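Local coordinates for protein alginate lyase, family PL7 (Zobellia galactanivorans, PDB 3ZPY) that probably cleaves alginate by beta-elimination, this chain being the catalytic domain of a longer marine bacterial lyase of polysaccharide lyase family 7, at residues Gly133-Ile145 / Val155-Gln167. Numbering follows the deposited sequence.
Sequences GVEVDDVVRVQFI and VKLKISGYVTEEQ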
ATOM      1  N   GLY A 133     -10.197  -0.283 -23.325  1.00 32.83           N
ATOM      2  CA  GLY A 133     -11.309  -0.242 -22.392  1.00 32.72           C
ATOM      3  C   GLY A 133     -11.191  -1.238 -21.243  1.00 19.75           C
ATOM      4  O   GLY A 133     -12.188  -1.480 -20.569  1.00 25.11           O
ATOM      5  N   VAL A 134     -10.007  -1.806 -20.964  1.00 22.55           N
ATOM      6  CA  VAL A 134      -9.956  -2.816 -19.936  1.00 18.90           C
ATOM      7  C   VAL A 134      -9.847  -2.082 -18.611  1.00 18.10           C
ATOM      8  O   VAL A 134      -9.040  -1.130 -18.493  1.00 19.71           O
ATOM      9  CB  VAL A 134      -8.755  -3.773 -20.123  1.00 19.67           C
ATOM     10  CG1 VAL A 134      -8.691  -4.769 -18.973  1.00 15.84           C
ATOM     11  CG2 VAL A 134      -8.941  -4.503 -21.447  1.00 22.39           C
ATOM     12  N   GLU A 135     -10.708  -2.458 -17.657  1.00 19.36           N
ATOM     13  CA  GLU A 135     -10.654  -1.840 -16.358  1.00 18.32           C
ATOM     14  C   GLU A 135      -9.557  -2.520 -15.519  1.00 16.20           C
ATOM     15  O   GLU A 135      -9.783  -3.517 -14.861  1.00 16.48           O
ATOM     16  CB  GLU A 135     -12.007  -1.859 -15.664  1.00 24.83           C
ATOM     17  CG  GLU A 135     -13.103  -1.350 -16.578  1.00 31.70           C
ATOM     18  CD  GLU A 135     -14.414  -1.224 -15.823  1.00 37.47           C
ATOM     19  OE1 GLU A 135     -14.364  -1.109 -14.574  1.00 44.50           O
ATOM     20  OE2 GLU A 135     -15.474  -1.226 -16.467  1.00 51.51           O
ATOM     21  N   VAL A 136      -8.374  -1.923 -15.524  1.00 12.84           N
ATOM     22  CA  VAL A 136      -7.217  -2.501 -14.840  1.00 12.81           C
ATOM     23  C   VAL A 136      -7.295  -2.187 -13.323  1.00 10.80           C
ATOM     24  O   VAL A 136      -7.292  -3.124 -12.499  1.00 12.34           O
ATOM     25  CB  VAL A 136      -5.937  -2.002 -15.474  1.00 11.86           C
ATOM     26  CG1 VAL A 136      -4.760  -2.584 -14.709  1.00 11.29           C
ATOM     27  CG2 VAL A 136      -5.871  -2.423 -16.947  1.00 11.30           C
ATOM     28  N   ASP A 137      -7.438  -0.907 -12.962  1.00 11.77           N
ATOM     29  CA  ASP A 137      -7.459  -0.470 -11.560  1.00 12.13           C
ATOM     30  C   ASP A 137      -6.224  -1.043 -10.833  1.00  9.67           C
ATOM     31  O   ASP A 137      -5.118  -0.954 -11.436  1.00  8.68           O
ATOM     32  CB  ASP A 137      -8.792  -0.798 -10.885  1.00 14.05           C
ATOM     33  CG  ASP A 137      -9.954   0.029 -11.414  1.00 20.07           C
ATOM     34  OD1 ASP A 137      -9.841   1.254 -11.744  1.00 24.50           O
ATOM     35  OD2 ASP A 137     -11.029  -0.579 -11.494  1.00 33.13           O
ATOM     36  N   ASP A 138      -6.301  -1.599  -9.604  1.00  8.00           N
ATOM     37  CA  ASP A 138      -5.104  -2.221  -9.008  1.00  8.36           C
ATOM     38  C   ASP A 138      -4.660  -3.409  -9.838  1.00  7.29           C
ATOM     39  O   ASP A 138      -5.399  -4.356 -10.029  1.00  9.19           O
ATOM     40  CB  ASP A 138      -5.382  -2.754  -7.609  1.00  9.39           C
ATOM     41  CG  ASP A 138      -5.722  -1.667  -6.585  1.00 13.85           C
ATOM     42  OD1 ASP A 138      -5.426  -0.473  -6.788  1.00 17.51           O
ATOM     43  OD2 ASP A 138      -6.394  -2.007  -5.555  1.00 12.81           O
ATOM     44  N   VAL A 139      -3.390  -3.359 -10.261  1.00  6.97           N
ATOM     45  CA  VAL A 139      -2.736  -4.486 -10.974  1.00  6.17           C
ATOM     46  C   VAL A 139      -2.433  -5.601  -9.977  1.00  5.39           C
ATOM     47  O   VAL A 139      -2.691  -6.772 -10.217  1.00  6.05           O
ATOM     48  CB  VAL A 139      -1.473  -4.012 -11.691  1.00  6.91           C
ATOM     49  CG1 VAL A 139      -0.677  -5.161 -12.227  1.00  6.94           C
ATOM     50  CG2 VAL A 139      -1.805  -2.996 -12.785  1.00  7.33           C
ATOM     51  N   VAL A 140      -1.838  -5.203  -8.836  1.00  4.95           N
ATOM     52  CA  VAL A 140      -1.542  -6.213  -7.747  1.00  4.52           C
ATOM     53  C   VAL A 140      -1.621  -5.474  -6.426  1.00  4.67           C
ATOM     54  O   VAL A 140      -1.216  -4.296  -6.343  1.00  5.87           O
ATOM     55  CB  VAL A 140      -0.169  -6.937  -7.973  1.00  4.97           C
ATOM     56  CG1 VAL A 140       1.035  -5.980  -7.760  1.00  7.09           C
ATOM     57  CG2 VAL A 140      -0.040  -8.167  -7.054  1.00  5.30           C
ATOM     58  N   ARG A 141      -2.147  -6.183  -5.441  1.00  4.89           N
ATOM     59  CA  ARG A 141      -2.088  -5.797  -4.042  1.00  4.61           C
ATOM     60  C   ARG A 141      -1.382  -6.888  -3.261  1.00  4.63           C
ATOM     61  O   ARG A 141      -1.804  -8.052  -3.296  1.00  5.21           O
ATOM     62  CB  ARG A 141      -3.496  -5.630  -3.498  1.00  4.93           C
ATOM     63  CG  ARG A 141      -4.170  -4.358  -4.000  1.00  5.61           C
ATOM     64  CD  ARG A 141      -5.396  -4.001  -3.136  1.00  7.86           C
ATOM     65  NE  ARG A 141      -6.370  -5.093  -2.996  1.00  8.50           N
ATOM     66  CZ  ARG A 141      -7.300  -5.377  -3.892  1.00  8.81           C
ATOM     67  NH1 ARG A 141      -7.375  -4.718  -5.041  1.00  8.34           N
ATOM     68  NH2 ARG A 141      -8.150  -6.395  -3.679  1.00 10.77           N
ATOM     69  N   VAL A 142      -0.317  -6.516  -2.509  1.00  4.02           N
ATOM     70  CA  VAL A 142       0.447  -7.442  -1.676  1.00  4.58           C
ATOM     71  C   VAL A 142      -0.082  -7.257  -0.255  1.00  3.96           C
ATOM     72  O   VAL A 142      -0.025  -6.137   0.252  1.00  4.57           O
ATOM     73  CB  VAL A 142       1.917  -7.052  -1.792  1.00  4.89           C
ATOM     74  CG1 VAL A 142       2.736  -7.970  -0.883  1.00  6.19           C
ATOM     75  CG2 VAL A 142       2.437  -7.116  -3.229  1.00  6.12           C
ATOM     76  N   GLN A 143      -0.617  -8.342   0.326  1.00  4.42           N
ATOM     77  CA  GLN A 143      -1.400  -8.196   1.544  1.00  5.44           C
ATOM     78  C   GLN A 143      -1.014  -9.290   2.527  1.00  4.89           C
ATOM     79  O   GLN A 143      -0.519 -10.315   2.164  1.00  5.14           O
ATOM     80  CB  GLN A 143      -2.908  -8.369   1.275  1.00  5.32           C
ATOM     81  CG  GLN A 143      -3.369  -7.364   0.188  1.00  7.05           C
ATOM     82  CD  GLN A 143      -4.597  -7.715  -0.480  1.00  8.92           C
ATOM     83  OE1 GLN A 143      -5.479  -6.860  -0.692  1.00 11.66           O
ATOM     84  NE2 GLN A 143      -4.644  -8.972  -0.930  1.00 13.49           N
ATOM     85  N   PHE A 144      -1.221  -8.997   3.819  1.00  4.65           N
ATOM     86  CA  PHE A 144      -1.336 -10.043   4.830  1.00  4.65           C
ATOM     87  C   PHE A 144      -2.801 -10.143   5.315  1.00  5.51           C
ATOM     88  O   PHE A 144      -3.415  -9.112   5.554  1.00  5.14           O
ATOM     89  CB  PHE A 144      -0.415  -9.796   6.033  1.00  4.68           C
ATOM     90  CG  PHE A 144       1.039 -10.041   5.789  1.00  4.56           C
ATOM     91  CD1 PHE A 144       1.549 -10.892   4.791  1.00  6.15           C
ATOM     92  CD2 PHE A 144       1.923  -9.475   6.701  1.00  5.21           C
ATOM     93  CE1 PHE A 144       2.935 -11.039   4.660  1.00  6.05           C
ATOM     94  CE2 PHE A 144       3.287  -9.650   6.607  1.00  6.07           C
ATOM     95  CZ  PHE A 144       3.789 -10.461   5.569  1.00  6.82           C
ATOM     96  N   ILE A 145      -3.247 -11.391   5.460  1.00  5.51           N
ATOM     97  CA  ILE A 145      -4.567 -11.690   5.898  1.00  5.63           C
ATOM     98  C   ILE A 145      -4.478 -12.624   7.117  1.00  6.55           C
ATOM     99  O   ILE A 145      -3.690 -13.588   7.134  1.00  7.95           O
ATOM    100  CB  ILE A 145      -5.424 -12.303   4.772  1.00  5.21           C
ATOM    101  CG1 ILE A 145      -6.877 -12.541   5.282  1.00  7.24           C
ATOM    102  CG2 ILE A 145      -4.804 -13.609   4.202  1.00  6.30           C
ATOM    103  CD1 ILE A 145      -7.832 -12.688   4.149  1.00  7.58           C
ATOM    104  N   VAL A 155       0.256 -15.330   9.705  1.00  5.32           N
ATOM    105  CA  VAL A 155      -0.696 -14.801   8.721  1.00  5.45           C
ATOM    106  C   VAL A 155      -0.397 -15.412   7.370  1.00  5.54           C
ATOM    107  O   VAL A 155       0.671 -16.089   7.166  1.00  5.94           O
ATOM    108  CB  VAL A 155      -0.556 -13.230   8.660  1.00  5.22           C
ATOM    109  CG1 VAL A 155      -0.936 -12.577   9.982  1.00  5.84           C
ATOM    110  CG2 VAL A 155       0.850 -12.806   8.241  1.00  7.28           C
ATOM    111  N   LYS A 156      -1.282 -15.132   6.434  1.00  6.44           N
ATOM    112  CA  LYS A 156      -0.954 -15.525   5.041  1.00  5.37           C
ATOM    113  C   LYS A 156      -0.648 -14.323   4.179  1.00  4.70           C
ATOM    114  O   LYS A 156      -1.255 -13.240   4.341  1.00  5.57           O
ATOM    115  CB  LYS A 156      -2.095 -16.321   4.422  1.00  6.92           C
ATOM    116  CG  LYS A 156      -2.287 -17.667   5.110  1.00  8.15           C
ATOM    117  CD  LYS A 156      -3.454 -18.394   4.429  1.00 13.24           C
ATOM    118  CE  LYS A 156      -3.645 -19.750   5.066  1.00 14.27           C
ATOM    119  NZ  LYS A 156      -4.590 -20.572   4.252  1.00 22.51           N
ATOM    120  N   LEU A 157       0.325 -14.479   3.271  1.00  4.46           N
ATOM    121  CA  LEU A 157       0.488 -13.567   2.201  1.00  4.51           C
ATOM    122  C   LEU A 157      -0.710 -13.773   1.243  1.00  4.71           C
ATOM    123  O   LEU A 157      -0.995 -14.908   0.799  1.00  5.63           O
ATOM    124  CB  LEU A 157       1.814 -13.843   1.482  1.00  4.59           C
ATOM    125  CG  LEU A 157       2.123 -13.015   0.289  1.00  5.02           C
ATOM    126  CD1 LEU A 157       2.409 -11.538   0.573  1.00  6.73           C
ATOM    127  CD2 LEU A 157       3.233 -13.654  -0.544  1.00  6.74           C
ATOM    128  N   LYS A 158      -1.326 -12.672   0.808  1.00  5.18           N
ATOM    129  CA  LYS A 158      -2.468 -12.784  -0.159  1.00  4.62           C
ATOM    130  C   LYS A 158      -2.179 -11.824  -1.291  1.00  4.62           C
ATOM    131  O   LYS A 158      -1.933 -10.642  -1.044  1.00  4.65           O
ATOM    132  CB  LYS A 158      -3.791 -12.485   0.528  1.00  5.35           C
ATOM    133  CG  LYS A 158      -4.947 -12.617  -0.395  1.00  6.31           C
ATOM    134  CD  LYS A 158      -6.256 -12.631   0.410  1.00  6.64           C
ATOM    135  CE  LYS A 158      -7.441 -12.872  -0.543  1.00  7.34           C
ATOM    136  NZ  LYS A 158      -8.722 -12.965   0.275  1.00 11.23           N
ATOM    137  N   ILE A 159      -2.248 -12.362  -2.532  1.00  4.69           N
ATOM    138  CA  ILE A 159      -1.992 -11.561  -3.724  1.00  4.55           C
ATOM    139  C   ILE A 159      -3.313 -11.310  -4.418  1.00  5.31           C
ATOM    140  O   ILE A 159      -3.939 -12.265  -4.905  1.00  6.35           O
ATOM    141  CB  ILE A 159      -1.028 -12.287  -4.629  1.00  4.56           C
ATOM    142  CG1 ILE A 159       0.328 -12.617  -3.857  1.00  5.28           C
ATOM    143  CG2 ILE A 159      -0.750 -11.408  -5.862  1.00  6.08           C
ATOM    144  CD1 ILE A 159       1.040 -11.427  -3.345  1.00  6.40           C
ATOM    145  N   SER A 160      -3.701 -10.039  -4.423  1.00  5.41           N
ATOM    146  CA  SER A 160      -5.018  -9.670  -5.016  1.00  5.67           C
ATOM    147  C   SER A 160      -4.751  -8.602  -6.094  1.00  5.83           C
ATOM    148  O   SER A 160      -3.626  -8.430  -6.517  1.00  5.44           O
ATOM    149  CB  SER A 160      -5.922  -9.160  -3.890  1.00  8.22           C
ATOM    150  OG  SER A 160      -6.261 -10.196  -2.983  1.00  7.40           O
ATOM    151  N   GLY A 161      -5.794  -7.889  -6.541  1.00  6.07           N
ATOM    152  CA  GLY A 161      -5.682  -7.060  -7.712  1.00  6.53           C
ATOM    153  C   GLY A 161      -5.913  -7.809  -8.999  1.00  6.87           C
ATOM    154  O   GLY A 161      -6.095  -9.031  -8.961  1.00  6.94           O
ATOM    155  N   TYR A 162      -5.799  -7.097 -10.142  1.00  7.09           N
ATOM    156  CA  TYR A 162      -6.233  -7.635 -11.451  1.00  7.11           C
ATOM    157  C   TYR A 162      -5.505  -8.953 -11.806  1.00  7.19           C
ATOM    158  O   TYR A 162      -6.108  -9.923 -12.224  1.00  7.20           O
ATOM    159  CB  TYR A 162      -5.954  -6.595 -12.520  1.00  8.26           C
ATOM    160  CG  TYR A 162      -6.427  -6.979 -13.840  1.00  7.64           C
ATOM    161  CD1 TYR A 162      -5.835  -8.040 -14.573  1.00  9.54           C
ATOM    162  CD2 TYR A 162      -7.593  -6.396 -14.327  1.00 10.57           C
ATOM    163  CE1 TYR A 162      -6.338  -8.420 -15.805  1.00 12.86           C
ATOM    164  CE2 TYR A 162      -8.121  -6.770 -15.575  1.00 13.15           C
ATOM    165  CZ  TYR A 162      -7.467  -7.801 -16.321  1.00 12.71           C
ATOM    166  OH  TYR A 162      -7.965  -8.250 -17.517  1.00 19.15           O
ATOM    167  N   VAL A 163      -4.206  -8.990 -11.472  1.00  7.05           N
ATOM    168  CA  VAL A 163      -3.361 -10.054 -11.972  1.00  5.92           C
ATOM    169  C   VAL A 163      -3.786 -11.447 -11.413  1.00  6.06           C
ATOM    170  O   VAL A 163      -3.580 -12.443 -12.079  1.00  7.62           O
ATOM    171  CB  VAL A 163      -1.845  -9.781 -11.656  1.00  5.69           C
ATOM    172  CG1 VAL A 163      -1.548  -9.887 -10.159  1.00  7.09           C
ATOM    173  CG2 VAL A 163      -0.966 -10.678 -12.539  1.00  6.96           C
ATOM    174  N   THR A 164      -4.446 -11.468 -10.260  1.00  5.84           N
ATOM    175  CA  THR A 164      -5.034 -12.711  -9.721  1.00  6.62           C
ATOM    176  C   THR A 164      -6.554 -12.654  -9.855  1.00  8.21           C
ATOM    177  O   THR A 164      -7.156 -13.630 -10.337  1.00  8.62           O
ATOM    178  CB  THR A 164      -4.571 -13.037  -8.303  1.00  5.75           C
ATOM    179  OG1 THR A 164      -4.897 -11.945  -7.468  1.00  6.41           O
ATOM    180  CG2 THR A 164      -3.124 -13.412  -8.252  1.00  5.95           C
ATOM    181  N   GLU A 165      -7.175 -11.589  -9.344  1.00  8.81           N
ATOM    182  CA  GLU A 165      -8.659 -11.605  -9.319  1.00  9.68           C
ATOM    183  C   GLU A 165      -9.343 -11.790 -10.662  1.00  9.93           C
ATOM    184  O   GLU A 165     -10.462 -12.304 -10.697  1.00 15.36           O
ATOM    185  CB  GLU A 165      -9.130 -10.329  -8.628  1.00 12.72           C
ATOM    186  CG  GLU A 165      -8.756 -10.182  -7.177  1.00 12.80           C
ATOM    187  CD  GLU A 165      -9.237  -8.835  -6.689  1.00 19.06           C
ATOM    188  OE1 GLU A 165     -10.270  -8.260  -7.154  1.00 24.97           O
ATOM    189  OE2 GLU A 165      -8.659  -8.339  -5.767  1.00 23.41           O
ATOM    190  N   GLU A 166      -8.770 -11.250 -11.738  1.00  9.42           N
ATOM    191  CA  GLU A 166      -9.371 -11.298 -13.058  1.00 11.55           C
ATOM    192  C   GLU A 166      -8.719 -12.407 -13.884  1.00 11.11           C
ATOM    193  O   GLU A 166      -9.014 -12.606 -15.046  1.00 14.52           O
ATOM    194  CB  GLU A 166      -9.260  -9.919 -13.741  1.00 13.20           C
ATOM    195  CG  GLU A 166     -10.141  -8.825 -13.134  1.00 16.04           C
ATOM    196  CD  GLU A 166     -11.570  -8.897 -13.585  1.00 19.28           C
ATOM    197  OE1 GLU A 166     -11.884  -9.815 -14.338  1.00 22.63           O
ATOM    198  OE2 GLU A 166     -12.350  -8.019 -13.192  1.00 30.16           O
ATOM    199  N   GLN A 167      -7.883 -13.224 -13.206  1.00  9.05           N
ATOM    200  CA  GLN A 167      -7.084 -14.288 -13.867  1.00  9.16           C
ATOM    201  C   GLN A 167      -6.996 -15.530 -12.977  1.00  8.55           C
ATOM    202  O   GLN A 167      -5.924 -16.021 -12.593  1.00 10.83           O
ATOM    203  CB  GLN A 167      -5.690 -13.761 -14.294  1.00  9.05           C
ATOM    204  CG  GLN A 167      -5.708 -12.426 -15.019  1.00 12.29           C
ATOM    205  CD  GLN A 167      -4.357 -12.158 -15.616  1.00  7.94           C
ATOM    206  OE1 GLN A 167      -3.296 -12.318 -14.927  1.00 10.07           O
ATOM    207  NE2 GLN A 167      -4.322 -11.767 -16.885  1.00  9.19           N
TER
HETATM  208  O   HOH W   1      -9.759  -5.596  -6.377  1.00 18.88           O
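Arg141 and Ser160 form a hydrogen-bonded antiparallel pair, as do Gln143 with Lys158 and Ile145 with Lys156, joining strands 138-146 and 154-160 as a beta hairpin. Tyr162 N and Val163 N, in helix 162-165, donate to Asp138 O and Val139 O. Gly161, the N-cap residue, fits closely against Val139 and Val140, where a CB would clash.

On the face of Arg141, Gln143 NE2 donates to Ser160 OG (2.9 Å) and, from above the carbonyl plane, to Lys158 O (3.2 Å), while Gln143 OE1 accepts from Arg141 NE (3.0 Å). Replacing Gln143 with leucine would probably leave Arg141 NE and Ser160 OG without these mates and the guanidinium freer to turn. The bend at chi3 (-54°) sets the Arg141 guanidinium between two carboxylates. NH1 salt-bridges OD2 of Asp138 (2.9 Å), whose OD1 is hydrogen-bonded to His125 ND1. The NH2 bond to Glu165 OE2, also a salt bridge, is weak, the two planes 69° apart; OE2 accepts from Gly161 N too.

On the face of Phe144 and Ile159, Val155 CG2 makes a CH-pi contact over the Phe144 ring, and Ile159 CG2 meets Val140 CG2.

Within this beta-jelly-roll fold, strands 117-125 and 171-177 flank the hairpin, and Phe203 of strand 200-206 packs against Ile159.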